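Pyridoxamine 5-phosphate-dependent dehydrase (PDB 3B8X) removes the C3'-hydroxyl group from GDP-4-keto-6-deoxy-D-mannose by a combined transamination-deoxygenation reaction on the bacterial route to L-colitose. Local coordinates at residues H289-Q295 and S307-K311; I66-F70 and P96-L102; I118-K122 and E146-I150; N162-M166 and S189-A193. The protein carries 1 engineered substitution. All coordinates share one frame; numbering follows the deposited sequence.

Interaction 1. Residues H289-Q295 and S307-K311; sequences HPYLDVQ and SFIIK
Leu292 is the bump that fits against the ring of Phe308: its CD1 methyl stands over one face of the ring, 4.1 Å from the centroid and 22° off the normal, which meets the geometry of a CH-pi contact. Its other branch turns to the neighbouring side chain, CD2 lying 4.1 Å from Ile310 CG1. One leucine thus fills the hollow between two residues of the opposing strand, and CG anti to the carbonyl carbon (chi1 -56°) is the torsion that sets its fork there. Val294 adds a lesser bump, its CG1 approaching Phe308 CE2 obliquely at 4.1 Å. The frame for this packing is an antiparallel beta hairpin of strands 292-293 and 305-310, with 292-293 at the edge of a four-stranded antiparallel sheet. Leu292 and Ile310 form a non-hydrogen-bonded pair, whereas Asp293 and Ile309 form a hydrogen-bonded one: Asp293 N donates to Ile309 O over 2.6 Å, and Ile309 N donates to Asp293 O. Beyond the bridges, Lys311 N donates to Tyr291 O. Phe282 and Phe286 also meet the Phe308 ring, and Leu321 of helix 318-328 touches both Leu292 and Ile310, so helices pack on the same side chains. On the face of Asp293 and Ile309, the side chains of Lys311 and Asp293 cross at about a right angle, Lys311 CG lying 3.4 Å from Asp293 OD2. Past the last bridge, waters link the strands: one accepts from Gln295 N and donates to Ser307 O, another accepts from Ser307 N and donates to Gln295 OE1, while Gln295 NE2 is hydrogen-bonded to Thr113 O and Leu137 O.

Interaction 2. Residues I66-F70 and P96-L102; sequences IAALF and PLQQYGL
Tyr100 meets Ala67 and Phe70 with different parts of its ring. One face lies against Ala67, whose CA stands 4.0 Å from the ring centroid and 23° off the normal, a CH-pi contact; Ala67 CB comes within 3.4 Å of Tyr100 CZ. The ring edge is turned to Phe70: CD2 sits over the centre of the phenylalanine face, with centroids 5.1 Å apart and planes at 52°, an edge-to-face pair tilted well away from perpendicular. Phe70 CZ also packs on Tyr100 CB at 3.4 Å. Ile66 spreads its branches over the remaining partners. Its CD1 touches Leu97 CD2 at 3.7 Å, CG1 meets Pro96 CB, and CG2, anti to the backbone N, reaches Tyr100 CB and Leu102 CD1.

In the next shell, a Schellman motif ends helix 91-99: Leu102 N bonds to Leu97 O and Gly101 N to Gln98 O, with Gly101, at positive phi, as the C-prime residue. This turn brings Leu102 back toward Ile66 and Phe70, its CD2 lying 3.8 Å from Phe70 CZ. Farther out, Ile83 of strand 82-86 touches Leu97 and Leu102, and the hydroxyl of Tyr100 is hydrogen-bonded to that of Tyr249. With no hydrogen bond between the segments, the ends of helices 58-68 and 91-99 are joined by shape and dispersion, while the one polar group brought into the contact by a side chain, the tyrosine hydroxyl, finds its partner beyond it.

Interaction 3. Residues I118-K122 and E146-I150; sequences IESLK and EINKI
Ile150 has CG1 anti to its carbonyl carbon (chi1 -62°) and CD1 extended beyond it, which carries the CD1 methyl across to helix 118-124. Leu121 answers from the other helix with CG anti to the backbone N (chi1 170°), a turn that brings its branch point within 3.7 Å of Ile150 CD1. The same methyl lies 3.5 Å from Lys122 N and 3.6 Å from Ile118 O, so it is pressed against the helix backbone at the point where Lys122 N donates to Ile118 O. Around it, Ile118 CG2, Leu121 CD2 and Lys122 CB complete a shallow seat.

The two short segments run almost parallel, their axes 10.1 Å apart at closest approach and at 12° to each other. Strand 129-135 comes between the two helices in the chain, and Leu121 touches its Ile132 while Ile147 touches its Thr134; the pair therefore packs side by side against the large mixed sheet of the aminotransferase fold.

One turn before Ile150, Ile147 uses CG1 to meet both Ile118 CD1 and Leu121 CD2, each at 3.9 Å and each crossing at about a right angle. Glu146 takes part through its aliphatic base, with CB 4.0 Å from Ile118 CD1. Toward solvent, Lys122 turns its amine away from the opposing helix and forms a salt bridge with Glu119 one turn earlier, NZ to OE1 3.5 Å.

Interaction 4. Residues N162-M166 and S189-A193; sequences NCESM and SNHIA. Engineered in segment 189-193: Asn190 (natural residue His). With G4M ([(2R,3S,4R,5R)-5-(2-amino-6-oxo-1,6-dihydro-9H-purin-9-yl)-3,4-dihydroxytetrahydrofuran-2-yl]methyl (2R,3S,4S,5S,6R)-3,4-dihydroxy-5-[({3-hydroxy-2-methyl-5-[(phosphonooxy)methyl]pyridin-4-yl}methyl)amino]-6-methyltetrahydro-2H-pyran-2-yl dihydrogen diphosphate), chain O.
This is a buried loop-to-loop contact of mixed polar and apolar character, between the turn that follows strand 157-161 and the loop after strand 181-185, and both loops line the ligand pocket. Cys163 O receives the one direct hydrogen bond between them, from ND2 of Asn190, an engineered residue that is histidine in the natural sequence. The bond measures 2.9 Å, with the acceptor in the amide plane and the donor nearly along the C=O axis (168°). Asn190 OD1 accepts from His191 N, and a water that accepts from Met166 N also joins Asn190 OD1 and His191 ND1.

One face of the His191 ring meets Met166 O, 3.5 Å above its plane and over its centre, while Glu164 O lies at the ring edge, 3.2 Å from CE1. His191 NE2 bonds to Ser302 O and ND1 to the water, which together restrain the ring's rotation. Met166, with CG anti to the backbone N (chi1 -178°), reaches Ile192, whose side chain it crosses at about a right angle, SD meeting CG1 at 3.8 Å.

On the pocket side, Glu164 OE2 accepts a very short 2.4 Å bond from the pyridine hydroxyl O3L of G4M, Cys163 CB packs 3.5 Å from N1L, and Ser189 OG donates to the diphosphate oxygen O3P. Glu164 OE1 is held by Leu138 N. Side chains of 189-193 bond to the backbone of 162-166, directly through the engineered Asn190 and via the water, consistent with a common framework for cofactor-ring and diphosphate contacts.

In the fold
Interaction 4 is the one that belongs to the pocket, its centre about 7 Å from the centre of the chain and its residues in direct touch with G4M. Interactions 2 and 3 bind neighbouring helices packed against the large mixed sheet, their centres about 23 Å apart; Pro96 of interaction 2 has its side chain about 9 Å from G4M. Interaction 1 lies in the smaller antiparallel sheet, about 36 Å from interaction 2 between centres, yet its nearest atoms come within about 7 Å of interaction 4, and the Gln295 side chain is about 11 Å from G4M. None of the four touches another, and they follow one another along the chain as 2, 3, 4, 1.

Interaction 1. Residues H289-Q295 and S307-K311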
# COMPACT_ATOMS: atom_id res chain seq x y z
N HIS B 289 10.65 -39.08 13.70
CA HIS B 289 11.58 -39.00 12.62
C HIS B 289 12.98 -39.03 13.19
O HIS B 289 13.24 -38.42 14.25
CB HIS B 289 11.32 -37.78 11.75
CG HIS B 289 11.91 -37.89 10.38
ND1 HIS B 289 13.25 -37.71 10.16
CD2 HIS B 289 11.36 -38.24 9.20
CE1 HIS B 289 13.50 -37.89 8.87
NE2 HIS B 289 12.37 -38.22 8.27
N PRO B 290 13.85 -39.79 12.54
CA PRO B 290 15.23 -39.96 13.00
C PRO B 290 16.07 -38.72 12.87
O PRO B 290 17.09 -38.62 13.53
CB PRO B 290 15.80 -41.05 12.08
CG PRO B 290 15.01 -40.88 10.81
CD PRO B 290 13.60 -40.61 11.33
N TYR B 291 15.73 -37.80 11.98
CA TYR B 291 16.58 -36.62 11.86
C TYR B 291 15.88 -35.28 11.71
O TYR B 291 16.53 -34.26 11.44
CB TYR B 291 17.67 -36.80 10.79
CG TYR B 291 17.14 -37.08 9.39
CD1 TYR B 291 16.69 -36.04 8.58
CD2 TYR B 291 17.15 -38.37 8.88
CE1 TYR B 291 16.27 -36.29 7.25
CE2 TYR B 291 16.67 -38.64 7.58
CZ TYR B 291 16.28 -37.59 6.78
OH TYR B 291 15.82 -37.87 5.52
N LEU B 292 14.56 -35.30 11.84
CA LEU B 292 13.82 -34.05 11.70
C LEU B 292 12.84 -33.81 12.82
O LEU B 292 12.08 -34.73 13.14
CB LEU B 292 13.06 -34.03 10.38
CG LEU B 292 13.81 -34.23 9.06
CD1 LEU B 292 12.75 -34.41 7.94
CD2 LEU B 292 14.58 -33.03 8.79
N ASP B 293 12.86 -32.58 13.37
CA ASP B 293 11.86 -32.21 14.38
C ASP B 293 10.72 -31.46 13.73
O ASP B 293 10.92 -30.75 12.74
CB ASP B 293 12.48 -31.30 15.45
CG ASP B 293 13.28 -32.07 16.47
OD1 ASP B 293 12.71 -33.05 17.00
OD2 ASP B 293 14.49 -31.76 16.68
N VAL B 294 9.52 -31.62 14.26
CA VAL B 294 8.38 -30.88 13.71
C VAL B 294 7.91 -29.77 14.68
O VAL B 294 8.49 -29.56 15.76
CB VAL B 294 7.22 -31.84 13.39
CG1 VAL B 294 7.67 -32.90 12.33
CG2 VAL B 294 6.74 -32.55 14.65
N GLN B 295 6.89 -29.02 14.30
CA GLN B 295 6.44 -27.94 15.17
C GLN B 295 5.58 -28.48 16.34
O GLN B 295 4.72 -29.34 16.15
CB GLN B 295 5.66 -26.86 14.37
CG GLN B 295 5.19 -25.58 15.12
CD GLN B 295 4.63 -24.53 14.15
OE1 GLN B 295 4.11 -24.88 13.09
NE2 GLN B 295 4.78 -23.24 14.49
N SER B 307 6.57 -27.42 9.09
CA SER B 307 7.98 -27.14 9.26
C SER B 307 8.76 -28.38 9.67
O SER B 307 8.22 -29.31 10.25
CB SER B 307 8.14 -26.11 10.39
OG SER B 307 7.74 -26.68 11.63
N PHE B 308 10.06 -28.32 9.36
CA PHE B 308 11.04 -29.34 9.76
C PHE B 308 12.28 -28.61 10.22
O PHE B 308 12.60 -27.53 9.72
CB PHE B 308 11.49 -30.16 8.58
CG PHE B 308 10.46 -31.08 8.07
CD1 PHE B 308 10.03 -30.96 6.77
CD2 PHE B 308 9.91 -32.06 8.89
CE1 PHE B 308 9.09 -31.81 6.26
CE2 PHE B 308 8.93 -32.90 8.38
CZ PHE B 308 8.52 -32.77 7.06
N ILE B 309 12.96 -29.21 11.20
CA ILE B 309 14.22 -28.71 11.70
C ILE B 309 15.11 -29.94 11.91
O ILE B 309 14.72 -30.92 12.55
CB ILE B 309 14.08 -27.83 12.99
CG1 ILE B 309 13.63 -26.43 12.59
CG2 ILE B 309 15.47 -27.58 13.61
CD1 ILE B 309 12.90 -25.72 13.66
N ILE B 310 16.27 -29.89 11.27
CA ILE B 310 17.23 -30.96 11.32
C ILE B 310 17.78 -31.04 12.73
O ILE B 310 18.19 -30.04 13.32
CB ILE B 310 18.37 -30.70 10.32
CG1 ILE B 310 17.83 -30.61 8.90
CG2 ILE B 310 19.49 -31.74 10.42
CD1 ILE B 310 18.91 -30.37 7.81
N LYS B 311 17.73 -32.25 13.26
CA LYS B 311 18.23 -32.55 14.60
C LYS B 311 19.76 -32.39 14.65
O LYS B 311 20.51 -32.88 13.78
CB LYS B 311 17.86 -33.99 14.96
CG LYS B 311 16.39 -34.19 15.28
CD LYS B 311 16.05 -35.66 15.44
CE LYS B 311 14.83 -35.86 16.35
NZ LYS B 311 13.90 -36.85 15.76
O HOH W 1 9.80 -27.81 12.86
O HOH W 2 15.87 -29.94 15.85
O HOH W 3 4.45 -26.68 10.93
O HOH W 4 6.00 -29.17 11.67

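Interaction 2. Residues I66-F70 and P96-L102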
# COMPACT_ATOMS: atom_id res chain seq x y z
N ILE B 66 0.68 -0.32 13.23
CA ILE B 66 1.71 0.52 13.89
C ILE B 66 1.40 2.03 13.80
O ILE B 66 1.49 2.80 14.75
CB ILE B 66 3.12 0.25 13.26
CG1 ILE B 66 3.44 -1.23 13.41
CG2 ILE B 66 4.18 1.11 13.91
CD1 ILE B 66 3.27 -1.72 14.85
N ALA B 67 1.08 2.48 12.61
CA ALA B 67 0.80 3.90 12.43
C ALA B 67 -0.31 4.42 13.32
O ALA B 67 -0.24 5.51 13.90
CB ALA B 67 0.46 4.13 11.00
N ALA B 68 -1.41 3.69 13.37
CA ALA B 68 -2.51 4.16 14.18
C ALA B 68 -2.13 4.52 15.61
O ALA B 68 -2.72 5.42 16.18
CB ALA B 68 -3.61 3.14 14.18
N LEU B 69 -1.19 3.80 16.21
CA LEU B 69 -0.78 4.04 17.58
C LEU B 69 -0.13 5.39 17.81
O LEU B 69 0.01 5.85 18.94
CB LEU B 69 0.14 2.93 18.07
CG LEU B 69 -0.52 1.55 18.06
CD1 LEU B 69 0.49 0.40 18.24
CD2 LEU B 69 -1.64 1.49 19.06
N PHE B 70 0.23 6.06 16.72
CA PHE B 70 0.87 7.36 16.83
C PHE B 70 -0.18 8.45 16.77
O PHE B 70 0.10 9.61 17.03
CB PHE B 70 1.88 7.54 15.68
CG PHE B 70 3.13 6.73 15.85
CD1 PHE B 70 3.10 5.34 15.74
CD2 PHE B 70 4.36 7.37 16.10
CE1 PHE B 70 4.24 4.60 15.96
CE2 PHE B 70 5.51 6.64 16.36
CZ PHE B 70 5.47 5.25 16.23
N PRO B 96 7.49 -1.64 9.30
CA PRO B 96 6.67 -0.53 9.82
C PRO B 96 7.31 -0.07 11.14
O PRO B 96 7.15 1.06 11.57
CB PRO B 96 5.29 -1.17 10.07
CG PRO B 96 5.26 -2.41 9.20
CD PRO B 96 6.71 -2.87 9.06
N LEU B 97 8.04 -0.94 11.81
CA LEU B 97 8.59 -0.56 13.10
C LEU B 97 9.64 0.47 12.85
O LEU B 97 9.67 1.53 13.47
CB LEU B 97 9.14 -1.79 13.83
CG LEU B 97 8.20 -2.98 14.06
CD1 LEU B 97 8.91 -4.00 14.94
CD2 LEU B 97 6.87 -2.54 14.72
N GLN B 98 10.48 0.19 11.86
CA GLN B 98 11.55 1.12 11.54
C GLN B 98 10.97 2.34 10.86
O GLN B 98 11.53 3.41 10.94
CB GLN B 98 12.47 0.48 10.51
CG GLN B 98 13.66 1.34 10.06
CD GLN B 98 13.35 2.22 8.85
OE1 GLN B 98 12.38 2.02 8.11
NE2 GLN B 98 14.16 3.27 8.68
N GLN B 99 9.89 2.13 10.11
CA GLN B 99 9.25 3.21 9.38
C GLN B 99 8.63 4.22 10.32
O GLN B 99 8.53 5.38 9.97
CB GLN B 99 8.29 2.65 8.35
CG GLN B 99 9.12 1.96 7.24
CD GLN B 99 8.35 0.91 6.43
OE1 GLN B 99 7.24 0.51 6.80
NE2 GLN B 99 8.90 0.53 5.26
N TYR B 100 8.29 3.80 11.53
CA TYR B 100 7.76 4.73 12.53
C TYR B 100 8.75 5.10 13.61
O TYR B 100 8.37 5.63 14.65
CB TYR B 100 6.44 4.24 13.12
CG TYR B 100 5.35 4.51 12.10
CD1 TYR B 100 5.24 3.73 10.94
CD2 TYR B 100 4.53 5.64 12.22
CE1 TYR B 100 4.31 4.04 9.95
CE2 TYR B 100 3.65 5.98 11.22
CZ TYR B 100 3.54 5.19 10.10
OH TYR B 100 2.57 5.52 9.19
N GLY B 101 10.02 4.83 13.32
CA GLY B 101 11.15 5.16 14.21
C GLY B 101 11.11 4.56 15.61
O GLY B 101 11.54 5.20 16.56
N LEU B 102 10.62 3.34 15.74
CA LEU B 102 10.59 2.69 17.04
C LEU B 102 11.92 1.99 17.40
O LEU B 102 12.75 1.69 16.53
CB LEU B 102 9.43 1.72 17.13
CG LEU B 102 8.04 2.34 17.02
CD1 LEU B 102 7.04 1.16 16.73
CD2 LEU B 102 7.70 3.04 18.31

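Interaction 3. Residues I118-K122 and E146-I150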
# COMPACT_ATOMS: atom_id res chain seq x y z
N ILE B 118 9.16 -17.86 25.47
CA ILE B 118 8.54 -17.27 26.63
C ILE B 118 9.51 -16.85 27.72
O ILE B 118 9.51 -15.70 28.18
CB ILE B 118 7.52 -18.20 27.17
CG1 ILE B 118 6.43 -18.32 26.11
CG2 ILE B 118 7.03 -17.71 28.55
CD1 ILE B 118 5.57 -17.07 25.99
N GLU B 119 10.35 -17.78 28.14
CA GLU B 119 11.31 -17.41 29.15
C GLU B 119 12.10 -16.20 28.69
O GLU B 119 12.29 -15.27 29.46
CB GLU B 119 12.23 -18.57 29.49
CG GLU B 119 11.57 -19.51 30.46
CD GLU B 119 10.88 -18.80 31.62
OE1 GLU B 119 11.61 -18.17 32.42
OE2 GLU B 119 9.63 -18.89 31.74
N SER B 120 12.57 -16.21 27.45
CA SER B 120 13.36 -15.05 27.00
C SER B 120 12.52 -13.79 26.98
O SER B 120 13.02 -12.66 27.11
CB SER B 120 13.93 -15.27 25.61
OG SER B 120 14.78 -16.41 25.56
N LEU B 121 11.22 -13.99 26.79
CA LEU B 121 10.38 -12.83 26.70
C LEU B 121 10.31 -12.22 28.10
O LEU B 121 10.42 -11.00 28.27
CB LEU B 121 9.01 -13.21 26.13
CG LEU B 121 7.95 -12.10 26.20
CD1 LEU B 121 8.37 -10.79 25.53
CD2 LEU B 121 6.57 -12.54 25.75
N LYS B 122 10.16 -13.08 29.09
CA LYS B 122 10.06 -12.63 30.48
C LYS B 122 11.29 -11.80 30.90
O LYS B 122 11.18 -10.77 31.60
CB LYS B 122 9.88 -13.86 31.37
CG LYS B 122 9.26 -13.62 32.75
CD LYS B 122 9.78 -14.64 33.80
CE LYS B 122 8.75 -15.76 34.08
NZ LYS B 122 9.28 -16.97 34.78
N GLU B 146 0.65 -17.13 29.16
CA GLU B 146 1.99 -16.84 29.63
C GLU B 146 2.36 -15.41 29.30
O GLU B 146 3.05 -14.74 30.08
CB GLU B 146 3.02 -17.78 28.94
CG GLU B 146 2.81 -19.26 29.22
CD GLU B 146 2.72 -19.57 30.70
OE1 GLU B 146 3.58 -20.34 31.19
OE2 GLU B 146 1.79 -19.06 31.36
N ILE B 147 1.99 -14.99 28.09
CA ILE B 147 2.34 -13.66 27.63
C ILE B 147 1.68 -12.58 28.47
O ILE B 147 2.31 -11.61 28.88
CB ILE B 147 2.00 -13.46 26.16
CG1 ILE B 147 3.02 -14.22 25.33
CG2 ILE B 147 2.00 -11.98 25.81
CD1 ILE B 147 2.81 -14.11 23.92
N ASN B 148 0.39 -12.77 28.71
CA ASN B 148 -0.33 -11.80 29.53
C ASN B 148 0.18 -11.75 30.97
O ASN B 148 0.20 -10.68 31.59
CB ASN B 148 -1.82 -12.08 29.45
CG ASN B 148 -2.45 -11.42 28.23
OD1 ASN B 148 -2.06 -10.31 27.87
ND2 ASN B 148 -3.37 -12.11 27.57
N LYS B 149 0.64 -12.89 31.49
CA LYS B 149 1.21 -12.94 32.84
C LYS B 149 2.43 -12.05 32.89
O LYS B 149 2.60 -11.23 33.80
CB LYS B 149 1.65 -14.36 33.17
CG LYS B 149 0.51 -15.31 33.43
CD LYS B 149 1.01 -16.59 34.10
CE LYS B 149 0.09 -17.01 35.25
NZ LYS B 149 -1.28 -17.40 34.80
N ILE B 150 3.31 -12.23 31.90
CA ILE B 150 4.52 -11.44 31.78
C ILE B 150 4.18 -9.93 31.80
O ILE B 150 4.82 -9.16 32.52
CB ILE B 150 5.32 -11.81 30.50
CG1 ILE B 150 5.77 -13.28 30.54
CG2 ILE B 150 6.59 -10.94 30.38
CD1 ILE B 150 6.74 -13.65 29.34

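Interaction 4. Residues N162-M166 and S189-A193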
# COMPACT_ATOMS: atom_id res chain seq x y z
N ASN B 162 -1.17 -11.69 12.85
CA ASN B 162 -1.80 -12.97 12.61
C ASN B 162 -1.94 -13.36 11.12
O ASN B 162 -2.79 -14.17 10.76
CB ASN B 162 -3.19 -13.06 13.23
CG ASN B 162 -3.57 -14.53 13.59
OD1 ASN B 162 -2.76 -15.30 14.12
ND2 ASN B 162 -4.81 -14.91 13.33
N CYS B 163 -1.00 -12.91 10.32
CA CYS B 163 -1.06 -13.19 8.91
C CYS B 163 -0.79 -14.65 8.53
O CYS B 163 -1.11 -15.03 7.40
CB CYS B 163 -0.12 -12.21 8.17
SG CYS B 163 -0.71 -10.48 8.20
N GLU B 164 -0.24 -15.46 9.44
CA GLU B 164 0.03 -16.85 9.08
C GLU B 164 -0.87 -17.77 9.85
O GLU B 164 -0.83 -18.98 9.63
CB GLU B 164 1.49 -17.28 9.35
CG GLU B 164 2.49 -16.36 8.66
CD GLU B 164 3.94 -16.69 8.94
OE1 GLU B 164 4.22 -17.69 9.63
OE2 GLU B 164 4.82 -15.91 8.50
N SER B 165 -1.67 -17.22 10.76
CA SER B 165 -2.50 -18.07 11.60
C SER B 165 -3.98 -17.77 11.64
O SER B 165 -4.61 -17.94 12.68
CB SER B 165 -1.93 -18.22 13.02
OG SER B 165 -0.52 -18.43 12.95
N MET B 166 -4.56 -17.39 10.50
CA MET B 166 -6.00 -17.21 10.46
C MET B 166 -6.65 -18.52 10.91
O MET B 166 -6.20 -19.59 10.54
CB MET B 166 -6.47 -16.91 9.04
CG MET B 166 -7.96 -16.68 9.01
SD MET B 166 -8.56 -16.20 7.38
CE MET B 166 -8.06 -14.56 7.20
N SER B 189 -1.51 -17.83 -1.18
CA SER B 189 -0.99 -19.02 -0.51
C SER B 189 -1.39 -19.14 0.96
O SER B 189 -0.83 -19.96 1.70
CB SER B 189 0.54 -19.08 -0.65
OG SER B 189 1.16 -17.91 -0.15
N ASN B 190 -2.39 -18.36 1.38
CA ASN B 190 -2.80 -18.28 2.77
C ASN B 190 -4.06 -19.08 3.08
O ASN B 190 -4.51 -19.84 2.27
CB ASN B 190 -3.00 -16.82 3.15
CG ASN B 190 -2.43 -16.52 4.45
OD1 ASN B 190 -2.38 -17.38 5.32
ND2 ASN B 190 -1.93 -15.31 4.61
N HIS B 191 -4.59 -18.93 4.30
CA HIS B 191 -5.78 -19.66 4.70
C HIS B 191 -6.97 -19.38 3.80
O HIS B 191 -7.73 -20.28 3.49
CB HIS B 191 -6.13 -19.38 6.17
CG HIS B 191 -5.20 -20.09 7.09
ND1 HIS B 191 -4.02 -19.52 7.54
CD2 HIS B 191 -5.18 -21.38 7.50
CE1 HIS B 191 -3.36 -20.42 8.27
NE2 HIS B 191 -4.03 -21.56 8.22
N ILE B 192 -7.16 -18.13 3.43
CA ILE B 192 -8.20 -17.72 2.48
C ILE B 192 -7.49 -16.82 1.47
O ILE B 192 -6.40 -16.31 1.78
CB ILE B 192 -9.42 -16.97 3.12
CG1 ILE B 192 -9.03 -15.60 3.70
CG2 ILE B 192 -10.09 -17.87 4.11
CD1 ILE B 192 -10.26 -14.72 4.11
N ALA B 193 -8.08 -16.62 0.29
CA ALA B 193 -7.38 -15.85 -0.72
C ALA B 193 -8.28 -14.93 -1.52
O ALA B 193 -9.29 -15.35 -2.03
CB ALA B 193 -6.65 -16.82 -1.65
OP3 G4M O . 1.70 -11.23 1.96
PL G4M O . 0.93 -10.15 2.83
OP1 G4M O . 1.42 -8.63 2.51
OP2 G4M O . -0.64 -10.27 2.54
OP4 G4M O . 1.11 -10.51 4.40
C5B G4M O . 2.40 -10.14 4.79
C5L G4M O . 2.76 -10.94 5.98
C6L G4M O . 2.75 -10.34 7.23
N1L G4M O . 3.12 -11.03 8.29
C2L G4M O . 3.50 -12.28 8.24
C2A G4M O . 3.97 -12.99 9.49
C3L G4M O . 3.50 -13.00 7.04
O3L G4M O . 3.97 -14.26 7.05
C4L G4M O . 3.08 -12.30 5.86
C4A G4M O . 3.06 -12.92 4.61
N4A G4M O . 3.52 -14.13 4.49
C4G G4M O . 3.40 -14.79 3.23
C5G G4M O . 4.55 -15.74 2.99
C6G G4M O . 4.76 -16.66 4.19
O5G G4M O . 4.05 -16.53 1.91
C3G G4M O . 3.38 -13.79 2.06
O3G G4M O . 2.03 -13.70 1.60
C2G G4M O . 4.25 -14.34 0.90
O2G G4M O . 3.99 -13.66 -0.33
C1G G4M O . 4.01 -15.81 0.69
O1G G4M O . 5.14 -16.30 -0.01
P2 G4M O . 4.95 -17.40 -1.14
O3P G4M O . 4.00 -18.59 -0.59
O4P G4M O . 6.39 -18.08 -1.41
OPP G4M O . 4.30 -16.56 -2.36
P G4M O . 4.26 -17.37 -3.74
O1P G4M O . 5.62 -18.04 -4.32
O2P G4M O . 3.79 -16.21 -4.72
O5' G4M O . 3.00 -18.33 -3.75
C5' G4M O . 3.33 -19.61 -3.27
C4' G4M O . 2.82 -20.62 -4.28
O4' G4M O . 1.50 -20.21 -4.76
C3' G4M O . 3.73 -20.63 -5.53
O3' G4M O . 3.71 -21.96 -6.04
C2' G4M O . 3.05 -19.63 -6.48
O2' G4M O . 3.34 -20.02 -7.83
C1' G4M O . 1.59 -19.92 -6.17
N9 G4M O . 0.73 -18.79 -6.52
C8 G4M O . 0.74 -17.57 -5.93
N7 G4M O . -0.21 -16.84 -6.48
C4 G4M O . -0.28 -18.83 -7.46
C5 G4M O . -0.89 -17.55 -7.44
C6 G4M O . -2.00 -17.30 -8.32
O6 G4M O . -2.60 -16.23 -8.36
N3 G4M O . -0.71 -19.76 -8.30
C2 G4M O . -1.72 -19.51 -9.12
N1 G4M O . -2.37 -18.30 -9.15
N2 G4M O . -2.13 -20.47 -9.98
O HOH W 5 -3.62 -16.94 7.82